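Local coordinates for TbiB1 (Thermobaculum terrenum, PDB 5V1V), which binds the leader peptide of a lasso-peptide precursor through its PqqD-like fold, and probably presents it for maturation, at residues 10-14 / 40-44. Numbering follows the deposited sequence.
Sequences VVSAH and WSLLE. With ZN (zinc ion), chain E.
A zinc bridge and a tryptophan hydrogen bond join His14 and Ser12, on an outermost strand of the three-stranded antiparallel sheet, to Glu44 and Trp40 near the C-terminal end of helix 34-44. The helix lies against one face of the sheet, and the axes of segments 10-14 and 40-44 come within 11.5 Å, a spacing wide enough for long side chains to meet. Trp40 suits it: with CG anti to the backbone N (chi1 -174°), the indole reaches toward the strand and gives its N-H to Ser12. The bond from NE1 of Trp40 to OG of Ser12 is 2.9 Å long and bent to 145° at the hydrogen, the hydroxyl lying somewhat out of the indole plane. Ser12 is short enough to receive the indole and still place OG 3.2 Å from OE2 of Glu44. The benzo part of the indole meets a methyl of Val10, a branched apolar residue suited to this hydrocarbon, CG1 standing 3.8 Å from CZ2 of Trp40; Leu21 and Ile6 also touch the tryptophan. With an alanine in place of Trp40, OG of Ser12 would probably lose its indole donor and a gap would open beside Val10. Toward the more exposed end of the contact, His14 and Glu44 approach from opposite directions and share the zinc ion. Imidazole and carboxylate are common zinc donors: NE2 of His14 and OE1 of Glu44 each lie 1.9 Å from the metal, OE2 of Glu44 is 2.9 Å off, and a water is a third ligand. The two planes are turned 41° apart, with OE1 at the ring edge. The arrangement is a surface zinc site bridging sheet and helix in a PqqD-like domain, the fold that supplies leader-peptide recognition in RiPP biosynthesis.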
loop_
_atom_site.group_PDB
_atom_site.type_symbol
_atom_site.label_atom_id
_atom_site.label_comp_id
_atom_site.label_asym_id
_atom_site.label_seq_id
_atom_site.Cartn_x
_atom_site.Cartn_y
_atom_site.Cartn_z
ATOM N N VAL A 10 2.299 5.497 11.505
ATOM C CA VAL A 10 2.555 4.139 11.027
ATOM C C VAL A 10 4.044 3.799 11.036
ATOM O O VAL A 10 4.876 4.569 10.544
ATOM C CB VAL A 10 1.951 3.918 9.619
ATOM C CG1 VAL A 10 2.289 2.537 9.085
ATOM C CG2 VAL A 10 0.443 4.069 9.670
ATOM N N VAL A 11 4.355 2.647 11.631
ATOM C CA VAL A 11 5.684 2.045 11.583
ATOM C C VAL A 11 5.662 0.908 10.545
ATOM O O VAL A 11 4.738 0.094 10.546
ATOM C CB VAL A 11 6.084 1.485 12.974
ATOM C CG1 VAL A 11 7.424 0.769 12.916
ATOM C CG2 VAL A 11 6.136 2.593 14.022
ATOM N N SER A 12 6.669 0.855 9.673
ATOM C CA SER A 12 6.765 -0.191 8.650
ATOM C C SER A 12 7.960 -1.088 8.929
ATOM O O SER A 12 9.071 -0.605 9.147
ATOM C CB SER A 12 6.919 0.412 7.251
ATOM O OG SER A 12 5.870 1.298 6.949
ATOM N N ALA A 13 7.721 -2.397 8.908
ATOM C CA ALA A 13 8.755 -3.394 9.170
ATOM C C ALA A 13 8.825 -4.345 7.979
ATOM O O ALA A 13 7.958 -5.196 7.816
ATOM C CB ALA A 13 8.426 -4.163 10.444
ATOM N N HIS A 14 9.850 -4.202 7.145
ATOM C CA HIS A 14 10.002 -5.072 5.983
ATOM C C HIS A 14 10.631 -6.393 6.363
ATOM O O HIS A 14 11.598 -6.444 7.125
ATOM C CB HIS A 14 10.874 -4.421 4.920
ATOM C CG HIS A 14 10.231 -3.263 4.237
ATOM N ND1 HIS A 14 9.529 -3.387 3.059
ATOM C CD2 HIS A 14 10.197 -1.953 4.561
ATOM C CE1 HIS A 14 9.083 -2.201 2.690
ATOM N NE2 HIS A 14 9.476 -1.312 3.585
ATOM N N TRP A 40 3.359 0.071 -1.292
ATOM C CA TRP A 40 3.704 0.724 -0.039
ATOM C C TRP A 40 5.091 1.364 -0.106
ATOM O O TRP A 40 5.282 2.510 0.303
ATOM C CB TRP A 40 3.611 -0.268 1.111
ATOM C CG TRP A 40 3.806 0.386 2.442
ATOM C CD1 TRP A 40 4.964 0.424 3.171
ATOM C CD2 TRP A 40 2.833 1.134 3.191
ATOM N NE1 TRP A 40 4.766 1.140 4.326
ATOM C CE2 TRP A 40 3.469 1.575 4.371
ATOM C CE3 TRP A 40 1.483 1.453 2.992
ATOM C CZ2 TRP A 40 2.812 2.329 5.347
ATOM C CZ3 TRP A 40 0.823 2.209 3.971
ATOM C CH2 TRP A 40 1.495 2.636 5.133
ATOM N N SER A 41 6.051 0.631 -0.660
ATOM C CA SER A 41 7.406 1.158 -0.794
ATOM C C SER A 41 7.450 2.433 -1.637
ATOM O O SER A 41 8.185 3.378 -1.319
ATOM C CB SER A 41 8.345 0.100 -1.364
ATOM O OG SER A 41 8.490 -0.976 -0.457
ATOM N N LEU A 42 6.646 2.470 -2.696
ATOM C CA LEU A 42 6.550 3.661 -3.538
ATOM C C LEU A 42 5.883 4.826 -2.798
ATOM O O LEU A 42 6.304 5.973 -2.929
ATOM C CB LEU A 42 5.812 3.337 -4.842
ATOM C CG LEU A 42 6.564 2.394 -5.793
ATOM C CD1 LEU A 42 5.613 1.653 -6.721
ATOM C CD2 LEU A 42 7.620 3.148 -6.585
ATOM N N LEU A 43 4.843 4.528 -2.013
ATOM C CA LEU A 43 4.232 5.551 -1.158
ATOM C C LEU A 43 5.247 6.109 -0.154
ATOM O O LEU A 43 5.279 7.315 0.108
ATOM C CB LEU A 43 3.008 5.005 -0.423
ATOM C CG LEU A 43 1.772 4.733 -1.278
ATOM C CD1 LEU A 43 0.793 3.900 -0.467
ATOM C CD2 LEU A 43 1.117 6.012 -1.779
ATOM N N GLU A 44 6.074 5.233 0.410
ATOM C CA GLU A 44 7.126 5.660 1.333
ATOM C C GLU A 44 8.074 6.678 0.703
ATOM O O GLU A 44 8.589 7.563 1.393
ATOM C CB GLU A 44 7.903 4.454 1.862
ATOM C CG GLU A 44 7.098 3.602 2.823
ATOM C CD GLU A 44 7.847 2.389 3.326
ATOM O OE1 GLU A 44 8.387 1.627 2.502
ATOM O OE2 GLU A 44 7.869 2.178 4.553
HETATM ZN ZN ZN E . 9.848 0.560 3.224
HETATM O O HOH W 1 10.916 0.735 1.603
#